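Local coordinates for hypothetical protein (Neisseria meningitidis, PDB 2O5H) that is of unknown function but belongs to the DUF596 family and forms an alpha-beta dimer whose two subunits are joined by a disulfide, at residues 89-94 with 111-116; 67-72 with 123-128; 18-23 with 56-61; 36-41 with 50-55. All coordinates share one frame; numbering follows the deposited sequence.

In the fold
From the N terminus, contact 3 opens first and closes last of its pair, when residues 56-61 of helix 48-64 return to the start of helix 20-30. Nested inside it, contact 4 closes earlier, at 50-55, a short return in which helix 34-41 meets the first half of helix 48-64. The chain then enters strand 68-72, the first half of contact 2. Before strand 121-125 completes that pairing, the end of helix 81-91 and the loop after it meet helix 110-116 in contact 1, which is therefore nested inside contact 2. The two nested pairs follow each other without crossing. Helix 48-64 links them in space: Phe56 and Phe55 pack on Trp92, while Phe59 meets Leu70 of the sheet.

Contact 1: residues 89-94 with 111-116; sequences REVWPE and GMWLTV
Pro93 and Trp113 show how a proline can seat an indole, here in the loop that follows helix 81-91, where the chain passes the short helix 110-116, both within the DUF596 family region. The first kind of interaction is CH-pi. Pro93 CG stands 3.8 Å from the centroid of the five-membered ring of Trp113, only 11° off its normal, and Pro93 CD lies over the same indole. With CG anti to the backbone N (chi1 -175°), Trp113 reaches straight out from its helix into this loop.

Aromatic packing comes next. The six-membered rings of Trp92 and Trp113 have centroids 5.5 Å apart and planes inclined at 71°, with Trp92 CE3 touching Trp113 CZ3 at 3.8 Å. Trp92 starts out directed away from the helix and swings its benzo ring back, so that its CZ3 also comes within 4.2 Å of Leu114 CD2. Trp92 also meets Phe55 and Phe56 of helix 48-64, and its NE1 makes a weak hydrogen bond to Thr52 OG1, so this tryptophan joins the contact to the helical core.

Aliphatic contact completes the set, with no hydrogen bond passing between the two segments. Val91 crosses Trp113 at about a right angle, its CG2 lying in the indole plane at the edge, 3.7 Å from Trp113 CZ2.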
# COMPACT_ATOMS: atom_id res chain seq x y z
N ARG A 89 -13.95 3.16 12.09
CA ARG A 89 -14.19 4.54 12.54
C ARG A 89 -14.03 4.73 14.06
O ARG A 89 -13.48 5.75 14.51
CB ARG A 89 -15.55 5.08 12.06
CG ARG A 89 -15.47 5.57 10.60
CD ARG A 89 -16.69 6.33 10.22
NE ARG A 89 -16.81 6.51 8.78
CZ ARG A 89 -16.32 7.54 8.09
NH1 ARG A 89 -15.64 8.51 8.70
NH2 ARG A 89 -16.51 7.59 6.78
N GLU A 90 -14.47 3.75 14.84
CA GLU A 90 -14.43 3.88 16.28
C GLU A 90 -13.03 4.04 16.83
O GLU A 90 -12.87 4.61 17.90
CB GLU A 90 -15.18 2.71 16.97
CG GLU A 90 -16.69 2.88 16.81
CD GLU A 90 -17.52 2.10 17.81
OE1 GLU A 90 -16.96 1.61 18.82
OE2 GLU A 90 -18.74 1.98 17.58
N VAL A 91 -12.02 3.57 16.09
CA VAL A 91 -10.63 3.55 16.57
C VAL A 91 -9.71 4.33 15.60
O VAL A 91 -8.49 4.35 15.76
CB VAL A 91 -10.12 2.06 16.73
CG1 VAL A 91 -10.80 1.38 17.90
CG2 VAL A 91 -10.35 1.25 15.45
N TRP A 92 -10.31 4.98 14.61
CA TRP A 92 -9.56 5.69 13.59
C TRP A 92 -8.72 6.80 14.25
O TRP A 92 -9.24 7.57 15.07
CB TRP A 92 -10.52 6.31 12.57
CG TRP A 92 -9.86 6.76 11.32
CD1 TRP A 92 -9.54 8.05 10.97
CD2 TRP A 92 -9.47 5.92 10.23
NE1 TRP A 92 -8.96 8.05 9.70
CE2 TRP A 92 -8.92 6.75 9.23
CE3 TRP A 92 -9.51 4.53 10.01
CZ2 TRP A 92 -8.38 6.24 8.03
CZ3 TRP A 92 -9.02 4.01 8.78
CH2 TRP A 92 -8.48 4.88 7.81
N PRO A 93 -7.43 6.89 13.89
CA PRO A 93 -6.60 7.98 14.45
C PRO A 93 -7.19 9.37 14.27
O PRO A 93 -7.84 9.65 13.24
CB PRO A 93 -5.32 7.88 13.60
CG PRO A 93 -5.22 6.37 13.33
CD PRO A 93 -6.66 6.08 12.93
N GLU A 94 -6.87 10.25 15.22
CA GLU A 94 -7.30 11.63 15.20
C GLU A 94 -6.56 12.50 14.19
O GLU A 94 -7.07 13.52 13.80
CB GLU A 94 -7.20 12.23 16.59
CG GLU A 94 -8.23 11.67 17.59
CD GLU A 94 -8.18 12.39 18.94
OE1 GLU A 94 -7.07 12.65 19.44
OE2 GLU A 94 -9.23 12.75 19.49
N GLY A 111 -0.83 5.10 7.59
CA GLY A 111 -0.27 3.93 6.92
C GLY A 111 0.26 2.89 7.91
O GLY A 111 -0.02 1.68 7.79
N MSE A 112 1.06 3.34 8.87
CA MSE A 112 1.62 2.43 9.88
C MSE A 112 0.55 1.80 10.75
O MSE A 112 0.60 0.60 11.04
CB MSE A 112 2.60 3.18 10.76
CG MSE A 112 3.83 3.58 9.99
SE MSE A 112 5.08 4.65 11.05
CE MSE A 112 5.93 5.61 9.58
N TRP A 113 -0.42 2.62 11.18
CA TRP A 113 -1.58 2.12 11.95
C TRP A 113 -2.33 0.99 11.21
O TRP A 113 -2.68 -0.07 11.79
CB TRP A 113 -2.50 3.32 12.28
CG TRP A 113 -3.68 2.99 13.18
CD1 TRP A 113 -3.70 2.97 14.53
CD2 TRP A 113 -5.00 2.61 12.75
NE1 TRP A 113 -4.95 2.59 14.98
CE2 TRP A 113 -5.77 2.37 13.90
CE3 TRP A 113 -5.61 2.48 11.49
CZ2 TRP A 113 -7.14 2.03 13.85
CZ3 TRP A 113 -6.94 2.09 11.42
CH2 TRP A 113 -7.70 1.89 12.61
N LEU A 114 -2.56 1.21 9.92
CA LEU A 114 -3.21 0.21 9.06
C LEU A 114 -2.35 -1.05 8.86
O LEU A 114 -2.87 -2.10 8.55
CB LEU A 114 -3.61 0.84 7.74
CG LEU A 114 -4.86 1.77 7.75
CD1 LEU A 114 -4.98 2.47 6.39
CD2 LEU A 114 -6.16 0.96 8.10
N THR A 115 -1.05 -0.93 9.13
CA THR A 115 -0.12 -2.09 9.09
C THR A 115 -0.08 -2.88 10.37
O THR A 115 -0.00 -4.10 10.32
CB THR A 115 1.27 -1.65 8.74
OG1 THR A 115 1.21 -0.90 7.55
CG2 THR A 115 2.26 -2.85 8.56
N VAL A 116 -0.10 -2.22 11.53
CA VAL A 116 0.19 -2.94 12.75
C VAL A 116 -0.87 -2.82 13.84
O VAL A 116 -0.82 -3.56 14.82
CB VAL A 116 1.63 -2.62 13.33
CG1 VAL A 116 2.75 -3.03 12.37
CG2 VAL A 116 1.76 -1.12 13.75

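Contact 2: residues 67-72 with 123-128; sequences HLKLQR and VWIDPE
Three backbone hydrogen bonds join His67 and Lys69 to Val123 and Ile125. The amide of Ile125 gives a nearly straight bond to His67, N to O 2.8 Å with 173° at the hydrogen. Lys69 and Val123 exchange a reciprocal pair: Lys69 N reaches Val123 O at 2.8 Å in the carbonyl plane, while Val123 N approaches Lys69 O from a tilted direction at the same 2.8 Å. Beyond the Ile125-His67 bond a water links the two segments, donating to Ile125 O at 2.7 Å and also bonded to His67 ND1.

The pattern is that of an antiparallel sheet, in which strands 68-72 and 121-125 are the central neighbours. Lys69 and Val123 form a hydrogen-bonded pair, and Leu68 and Trp124 the adjoining non-hydrogen-bonded one.

Leu68 and Trp124 share the face turned to the helices. Leu68 CD1 lies over the indole, 4.2 Å from the centroid of its five-membered ring and 20° off the normal. Trp124 NE1 is held by Leu32 O, and the indole also touches Thr27 and Ile28 of helix 20-30. On the other face Lys69 runs out extended and crosses Ile125 at about a right angle, its CD 3.9 Å from Ile125 CD1. Farther along this face, Val123 CG2 presses on Gln71 CB at 3.6 Å.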
# COMPACT_ATOMS: atom_id res chain seq x y z
N HIS A 67 -14.69 -8.52 -3.13
CA HIS A 67 -13.28 -8.68 -3.54
C HIS A 67 -12.40 -8.81 -2.32
O HIS A 67 -11.37 -9.49 -2.32
CB HIS A 67 -12.80 -7.48 -4.37
CG HIS A 67 -13.52 -7.33 -5.67
ND1 HIS A 67 -13.30 -8.16 -6.75
CD2 HIS A 67 -14.44 -6.42 -6.08
CE1 HIS A 67 -14.07 -7.78 -7.76
NE2 HIS A 67 -14.77 -6.73 -7.37
N LEU A 68 -12.82 -8.10 -1.28
CA LEU A 68 -12.05 -7.97 -0.07
C LEU A 68 -12.82 -8.61 1.08
O LEU A 68 -14.03 -8.49 1.18
CB LEU A 68 -11.83 -6.48 0.21
CG LEU A 68 -11.10 -6.11 1.46
CD1 LEU A 68 -9.62 -6.53 1.32
CD2 LEU A 68 -11.26 -4.58 1.60
N LYS A 69 -12.08 -9.30 1.95
CA LYS A 69 -12.62 -9.79 3.22
C LYS A 69 -11.59 -9.43 4.29
O LYS A 69 -10.46 -9.15 3.97
CB LYS A 69 -12.90 -11.31 3.16
CG LYS A 69 -14.19 -11.65 2.39
CD LYS A 69 -14.49 -13.15 2.30
CE LYS A 69 -15.60 -13.40 1.28
NZ LYS A 69 -15.63 -14.82 0.78
N LEU A 70 -11.98 -9.40 5.56
CA LEU A 70 -11.07 -8.96 6.61
C LEU A 70 -10.88 -10.02 7.67
O LEU A 70 -11.83 -10.67 8.10
CB LEU A 70 -11.60 -7.62 7.22
CG LEU A 70 -11.78 -6.47 6.21
CD1 LEU A 70 -12.33 -5.18 6.92
CD2 LEU A 70 -10.46 -6.17 5.50
N GLN A 71 -9.66 -10.12 8.15
CA GLN A 71 -9.20 -11.22 8.95
C GLN A 71 -8.55 -10.66 10.22
O GLN A 71 -7.94 -9.60 10.20
CB GLN A 71 -8.18 -11.92 8.05
CG GLN A 71 -7.20 -12.84 8.63
CD GLN A 71 -6.04 -12.21 9.31
OE1 GLN A 71 -5.13 -11.58 8.70
NE2 GLN A 71 -5.98 -12.47 10.60
N ARG A 72 -8.67 -11.39 11.32
CA ARG A 72 -7.85 -11.14 12.50
C ARG A 72 -7.40 -12.47 13.10
O ARG A 72 -8.18 -13.42 13.13
CB ARG A 72 -8.58 -10.30 13.53
CG ARG A 72 -7.62 -9.78 14.55
CD ARG A 72 -8.24 -9.34 15.88
NE ARG A 72 -7.13 -8.85 16.71
CZ ARG A 72 -6.60 -7.62 16.61
NH1 ARG A 72 -7.10 -6.72 15.76
NH2 ARG A 72 -5.59 -7.28 17.40
N VAL A 123 -7.81 -9.68 3.11
CA VAL A 123 -7.78 -10.94 2.33
C VAL A 123 -8.48 -10.68 1.01
O VAL A 123 -9.61 -10.19 0.99
CB VAL A 123 -8.46 -12.10 3.10
CG1 VAL A 123 -8.44 -13.39 2.28
CG2 VAL A 123 -7.74 -12.28 4.45
N TRP A 124 -7.82 -11.01 -0.09
CA TRP A 124 -8.36 -10.73 -1.42
C TRP A 124 -8.88 -12.03 -2.03
O TRP A 124 -8.18 -13.04 -2.03
CB TRP A 124 -7.27 -10.15 -2.31
CG TRP A 124 -6.98 -8.74 -1.93
CD1 TRP A 124 -6.07 -8.30 -1.01
CD2 TRP A 124 -7.67 -7.59 -2.42
NE1 TRP A 124 -6.15 -6.91 -0.91
CE2 TRP A 124 -7.13 -6.46 -1.76
CE3 TRP A 124 -8.71 -7.41 -3.36
CZ2 TRP A 124 -7.57 -5.15 -2.04
CZ3 TRP A 124 -9.15 -6.11 -3.62
CH2 TRP A 124 -8.59 -5.00 -2.96
N ILE A 125 -10.11 -11.96 -2.54
CA ILE A 125 -10.81 -13.12 -3.09
C ILE A 125 -10.75 -13.02 -4.62
O ILE A 125 -11.20 -12.04 -5.21
CB ILE A 125 -12.29 -13.23 -2.57
CG1 ILE A 125 -12.38 -12.92 -1.07
CG2 ILE A 125 -12.94 -14.61 -2.98
CD1 ILE A 125 -11.58 -13.88 -0.19
N ASP A 126 -10.16 -14.04 -5.24
CA ASP A 126 -9.93 -14.06 -6.68
C ASP A 126 -11.27 -14.07 -7.41
O ASP A 126 -12.15 -14.85 -7.07
CB ASP A 126 -9.10 -15.29 -7.04
CG ASP A 126 -8.63 -15.29 -8.47
OD1 ASP A 126 -9.45 -15.52 -9.38
OD2 ASP A 126 -7.42 -15.08 -8.68
N PRO A 127 -11.46 -13.16 -8.39
CA PRO A 127 -12.74 -13.07 -9.09
C PRO A 127 -13.04 -14.33 -9.92
O PRO A 127 -14.21 -14.72 -10.03
CB PRO A 127 -12.58 -11.85 -10.01
CG PRO A 127 -11.36 -11.12 -9.51
CD PRO A 127 -10.48 -12.17 -8.90
N GLU A 128 -12.01 -14.95 -10.49
CA GLU A 128 -12.18 -16.13 -11.37
C GLU A 128 -12.94 -17.27 -10.68
O GLU A 128 -14.08 -17.57 -11.04
CB GLU A 128 -10.84 -16.65 -11.91
CG GLU A 128 -10.30 -15.92 -13.15
CD GLU A 128 -9.70 -16.86 -14.20
OE1 GLU A 128 -9.01 -17.84 -13.83
OE2 GLU A 128 -9.93 -16.63 -15.41
O HOH W 1 -10.51 -9.58 -6.01

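Contact 3: residues 18-23 with 56-61; sequences DRLEED and FILFKE
Asp23 OD2 is gripped by three donors, while the CB of the same residue packs across the contact on Leu58. Arg19 supplies two of them side-on: NE bonds to Asp23 OD2 at 2.8 Å in a salt bridge, and NH2 adds a longer bond to that oxygen at 3.2 Å. Both meet it on its syn side, and the oxygen lies in the guanidinium plane. The third is Tyr16 OH. The other oxygen, OD1, is paired with Tyr30 OH of the second subunit, so the buried carboxylate has partners at both of its ends and its rotation is probably well fixed. Arg19 occupies the N-cap position of helix 20-30, one turn before Asp23, and its NH2 also pairs with Asp43.

Across the contact the packing is aliphatic. Leu58 lays CD1 against Asp23, 3.9 Å from its CB and equally close to its carbonyl carbon. Leu20 sends its branches in the reverse direction. Its chi1 of 171° sets CG opposite the backbone N, and Leu20 CD1 then comes to 4.0 Å from Glu61 CB and 4.2 Å from Ile57 CG2, meeting the helix between these two residues and Leu58 CA. Its CD2 rests 4.1 Å from Glu61 CG, crossing that side chain at about a right angle. The Glu61 carboxylate turns away to Arg64 and Arg65, which would offset the nearby charge of Glu21, itself paired with Arg65. This is plain helix-helix packing, two leucines reaching across between the start of helix 20-30 and the middle of helix 48-64, with the carboxylate of Asp23 extended to the second subunit.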
# COMPACT_ATOMS: atom_id res chain seq x y z
N ASP A 18 -16.25 9.82 -8.98
CA ASP A 18 -15.65 9.87 -10.32
C ASP A 18 -14.25 9.22 -10.45
O ASP A 18 -13.69 9.15 -11.56
CB ASP A 18 -15.58 11.32 -10.83
CG ASP A 18 -16.81 12.14 -10.46
OD1 ASP A 18 -17.88 11.57 -10.13
OD2 ASP A 18 -16.71 13.39 -10.50
N ARG A 19 -13.66 8.78 -9.34
CA ARG A 19 -12.41 7.98 -9.42
C ARG A 19 -12.56 6.60 -8.76
O ARG A 19 -11.59 5.83 -8.71
CB ARG A 19 -11.23 8.73 -8.78
CG ARG A 19 -11.47 9.13 -7.30
CD ARG A 19 -10.26 9.80 -6.71
NE ARG A 19 -9.17 8.86 -6.36
CZ ARG A 19 -7.91 9.21 -6.23
NH1 ARG A 19 -7.57 10.48 -6.47
NH2 ARG A 19 -6.99 8.31 -5.87
N LEU A 20 -13.75 6.29 -8.25
CA LEU A 20 -13.96 5.05 -7.50
C LEU A 20 -13.56 3.80 -8.30
O LEU A 20 -12.86 2.94 -7.78
CB LEU A 20 -15.42 4.94 -7.00
CG LEU A 20 -15.90 3.63 -6.36
CD1 LEU A 20 -15.08 3.23 -5.13
CD2 LEU A 20 -17.35 3.69 -5.94
N GLU A 21 -13.99 3.72 -9.56
CA GLU A 21 -13.81 2.50 -10.36
C GLU A 21 -12.35 2.26 -10.66
O GLU A 21 -11.85 1.14 -10.56
CB GLU A 21 -14.61 2.56 -11.66
CG GLU A 21 -16.11 2.40 -11.46
CD GLU A 21 -16.47 1.11 -10.71
OE1 GLU A 21 -15.78 0.09 -10.93
OE2 GLU A 21 -17.44 1.14 -9.90
N GLU A 22 -11.66 3.34 -11.01
CA GLU A 22 -10.24 3.31 -11.25
C GLU A 22 -9.49 2.82 -10.00
O GLU A 22 -8.55 2.00 -10.08
CB GLU A 22 -9.78 4.72 -11.62
CG GLU A 22 -8.62 4.78 -12.59
CD GLU A 22 -7.64 5.88 -12.22
OE1 GLU A 22 -8.09 7.05 -12.11
OE2 GLU A 22 -6.42 5.56 -12.05
N ASP A 23 -9.88 3.33 -8.83
CA ASP A 23 -9.23 2.94 -7.59
C ASP A 23 -9.56 1.48 -7.23
O ASP A 23 -8.71 0.76 -6.76
CB ASP A 23 -9.65 3.89 -6.43
CG ASP A 23 -8.99 5.28 -6.53
OD1 ASP A 23 -8.17 5.49 -7.45
OD2 ASP A 23 -9.29 6.16 -5.68
N PHE A 56 -12.94 5.17 3.22
CA PHE A 56 -14.09 4.34 3.60
C PHE A 56 -15.02 4.04 2.45
O PHE A 56 -15.65 2.98 2.43
CB PHE A 56 -14.84 4.94 4.82
CG PHE A 56 -14.12 4.68 6.11
CD1 PHE A 56 -13.93 3.36 6.55
CD2 PHE A 56 -13.58 5.72 6.85
CE1 PHE A 56 -13.24 3.09 7.72
CE2 PHE A 56 -12.86 5.44 8.08
CZ PHE A 56 -12.72 4.14 8.50
N ILE A 57 -15.12 4.93 1.46
CA ILE A 57 -15.96 4.62 0.29
C ILE A 57 -15.32 3.46 -0.49
O ILE A 57 -16.00 2.54 -0.94
CB ILE A 57 -16.15 5.83 -0.65
CG1 ILE A 57 -16.95 6.93 0.05
CG2 ILE A 57 -16.87 5.42 -1.99
CD1 ILE A 57 -16.74 8.29 -0.57
N LEU A 58 -14.00 3.51 -0.64
CA LEU A 58 -13.30 2.52 -1.43
C LEU A 58 -13.35 1.17 -0.69
O LEU A 58 -13.68 0.15 -1.27
CB LEU A 58 -11.85 2.95 -1.67
CG LEU A 58 -10.86 1.96 -2.37
CD1 LEU A 58 -11.36 1.56 -3.80
CD2 LEU A 58 -9.49 2.63 -2.43
N PHE A 59 -12.98 1.22 0.58
CA PHE A 59 -13.03 0.09 1.51
C PHE A 59 -14.40 -0.59 1.45
O PHE A 59 -14.48 -1.81 1.23
CB PHE A 59 -12.74 0.71 2.88
CG PHE A 59 -12.84 -0.19 4.06
CD1 PHE A 59 -11.75 -0.98 4.44
CD2 PHE A 59 -13.97 -0.12 4.90
CE1 PHE A 59 -11.82 -1.76 5.63
CE2 PHE A 59 -14.05 -0.88 6.08
CZ PHE A 59 -12.97 -1.69 6.45
N LYS A 60 -15.47 0.17 1.64
CA LYS A 60 -16.80 -0.41 1.61
C LYS A 60 -17.16 -0.98 0.24
O LYS A 60 -17.80 -2.02 0.15
CB LYS A 60 -17.90 0.57 2.04
CG LYS A 60 -17.85 0.92 3.52
CD LYS A 60 -19.22 1.25 4.08
CE LYS A 60 -19.92 2.41 3.35
NZ LYS A 60 -19.14 3.67 3.38
N GLU A 61 -16.75 -0.32 -0.83
CA GLU A 61 -17.12 -0.87 -2.16
C GLU A 61 -16.42 -2.22 -2.46
O GLU A 61 -17.02 -3.15 -3.03
CB GLU A 61 -16.84 0.14 -3.25
CG GLU A 61 -17.35 -0.24 -4.61
CD GLU A 61 -18.88 -0.20 -4.71
OE1 GLU A 61 -19.58 0.15 -3.72
OE2 GLU A 61 -19.39 -0.51 -5.81

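Contact 4: residues 36-41 with 50-55; sequences CLWSTI and EKTEAF
Ile41 is the bump that fills the main hollow on segment 50-55 of helix 48-64, a shallow pit bounded by Lys51, Ala54 and Phe55. Its CG1 occupies the normally disfavoured position between backbone N and carbonyl carbon (chi1 57°); this, with chi2 at 74°, brings Ile41 CD1 to 3.3 Å from Lys51 O and 3.8 Å from Lys51 CB. Higher up, Ile41 CB meets the small methyl of Ala54, CB to CB at 4.0 Å. Leu58, one turn on, also touches Ile41 and completes a four-residue rim of the kind seen in knobs-into-holes packing.

Trp38 makes the second protrusion. Its ring stretches alongside Ile41, whose CD1 stands over one face toward the rim, and the benzo end slots in beside the helix backbone. There Trp38 CH2 comes within 3.5 Å of Lys51 CB, and Trp38 CE3 lies 3.9 Å from Phe55 CB. Phe55 answers with a bump of its own: its ring presents an edge to the backbone amide of Trp38, and its CE1 touches Leu37 CB at 3.8 Å. Lys51 leads its ammonium away from the packing to Glu96, and Thr52 OG1 bonds to Phe48 O.

The axes of segments 36-41 and 50-55 approach to 9.2 Å, their directions 121° apart. Leu114 of helix 110-116 covers Trp38 and Phe55, Tyr16 of helix 3-16 backs Ile41 and Ala54, and, pointing away from segment 50-55, Cys36 forms the disulfide with Cys36 of the second subunit.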
# COMPACT_ATOMS: atom_id res chain seq x y z
N CYS A 36 -2.14 0.30 1.84
CA CYS A 36 -1.97 0.77 0.45
C CYS A 36 -3.27 1.26 -0.15
O CYS A 36 -3.25 2.01 -1.13
CB CYS A 36 -1.28 -0.30 -0.44
SG CYS A 36 0.39 -0.67 0.11
N LEU A 37 -4.41 0.87 0.42
CA LEU A 37 -5.66 1.50 0.04
C LEU A 37 -5.64 2.97 0.44
O LEU A 37 -6.22 3.80 -0.26
CB LEU A 37 -6.86 0.82 0.70
CG LEU A 37 -7.57 -0.27 -0.10
CD1 LEU A 37 -6.65 -1.35 -0.64
CD2 LEU A 37 -8.78 -0.84 0.71
N TRP A 38 -5.09 3.24 1.63
CA TRP A 38 -4.89 4.62 2.10
C TRP A 38 -3.98 5.38 1.13
O TRP A 38 -4.30 6.48 0.68
CB TRP A 38 -4.30 4.65 3.52
CG TRP A 38 -3.99 6.05 3.98
CD1 TRP A 38 -2.74 6.69 4.01
CD2 TRP A 38 -4.94 7.01 4.42
NE1 TRP A 38 -2.90 7.98 4.46
CE2 TRP A 38 -4.24 8.21 4.70
CE3 TRP A 38 -6.34 6.98 4.61
CZ2 TRP A 38 -4.89 9.38 5.15
CZ3 TRP A 38 -6.97 8.13 5.09
CH2 TRP A 38 -6.25 9.31 5.33
N SER A 39 -2.83 4.78 0.77
CA SER A 39 -1.92 5.40 -0.21
C SER A 39 -2.61 5.68 -1.57
O SER A 39 -2.36 6.71 -2.20
CB SER A 39 -0.69 4.54 -0.38
OG SER A 39 0.00 4.46 0.86
N THR A 40 -3.49 4.78 -2.00
CA THR A 40 -4.26 4.92 -3.24
C THR A 40 -5.13 6.18 -3.27
O THR A 40 -5.28 6.84 -4.33
CB THR A 40 -5.16 3.65 -3.46
OG1 THR A 40 -4.34 2.47 -3.56
CG2 THR A 40 -6.01 3.77 -4.73
N ILE A 41 -5.70 6.55 -2.11
CA ILE A 41 -6.59 7.72 -2.05
C ILE A 41 -5.84 9.01 -1.66
O ILE A 41 -6.40 10.11 -1.72
CB ILE A 41 -7.90 7.47 -1.19
CG1 ILE A 41 -7.61 7.04 0.27
CG2 ILE A 41 -8.80 6.44 -1.85
CD1 ILE A 41 -7.12 8.21 1.13
N GLU A 50 -11.28 14.49 4.42
CA GLU A 50 -11.67 14.10 3.06
C GLU A 50 -11.01 12.80 2.61
O GLU A 50 -11.66 11.97 1.97
CB GLU A 50 -11.40 15.22 2.07
CG GLU A 50 -12.27 16.41 2.36
CD GLU A 50 -12.28 17.41 1.23
OE1 GLU A 50 -11.31 17.46 0.45
OE2 GLU A 50 -13.26 18.17 1.14
N LYS A 51 -9.73 12.61 2.93
CA LYS A 51 -9.03 11.37 2.61
C LYS A 51 -9.66 10.18 3.34
O LYS A 51 -9.90 9.14 2.73
CB LYS A 51 -7.53 11.48 2.94
CG LYS A 51 -6.73 12.24 1.88
CD LYS A 51 -5.26 12.26 2.23
CE LYS A 51 -5.05 13.39 3.27
NZ LYS A 51 -3.70 13.93 3.32
N THR A 52 -9.95 10.37 4.62
CA THR A 52 -10.61 9.33 5.45
C THR A 52 -11.98 8.93 4.83
O THR A 52 -12.32 7.77 4.75
CB THR A 52 -10.82 9.84 6.91
OG1 THR A 52 -9.55 10.02 7.55
CG2 THR A 52 -11.62 8.82 7.73
N GLU A 53 -12.75 9.91 4.39
CA GLU A 53 -14.03 9.61 3.71
C GLU A 53 -13.85 8.82 2.40
O GLU A 53 -14.58 7.89 2.13
CB GLU A 53 -14.82 10.89 3.42
CG GLU A 53 -15.38 11.58 4.70
CD GLU A 53 -16.07 10.61 5.66
OE1 GLU A 53 -17.01 9.88 5.21
OE2 GLU A 53 -15.68 10.59 6.86
N ALA A 54 -12.85 9.19 1.62
CA ALA A 54 -12.47 8.48 0.40
C ALA A 54 -12.04 7.04 0.72
O ALA A 54 -12.51 6.06 0.06
CB ALA A 54 -11.35 9.21 -0.28
N PHE A 55 -11.18 6.91 1.72
CA PHE A 55 -10.78 5.60 2.13
C PHE A 55 -11.99 4.69 2.42
O PHE A 55 -12.05 3.56 1.94
CB PHE A 55 -9.82 5.64 3.33
CG PHE A 55 -9.52 4.27 3.90
CD1 PHE A 55 -8.43 3.53 3.44
CD2 PHE A 55 -10.33 3.73 4.92
CE1 PHE A 55 -8.13 2.27 3.97
CE2 PHE A 55 -10.06 2.47 5.45
CZ PHE A 55 -8.97 1.74 4.98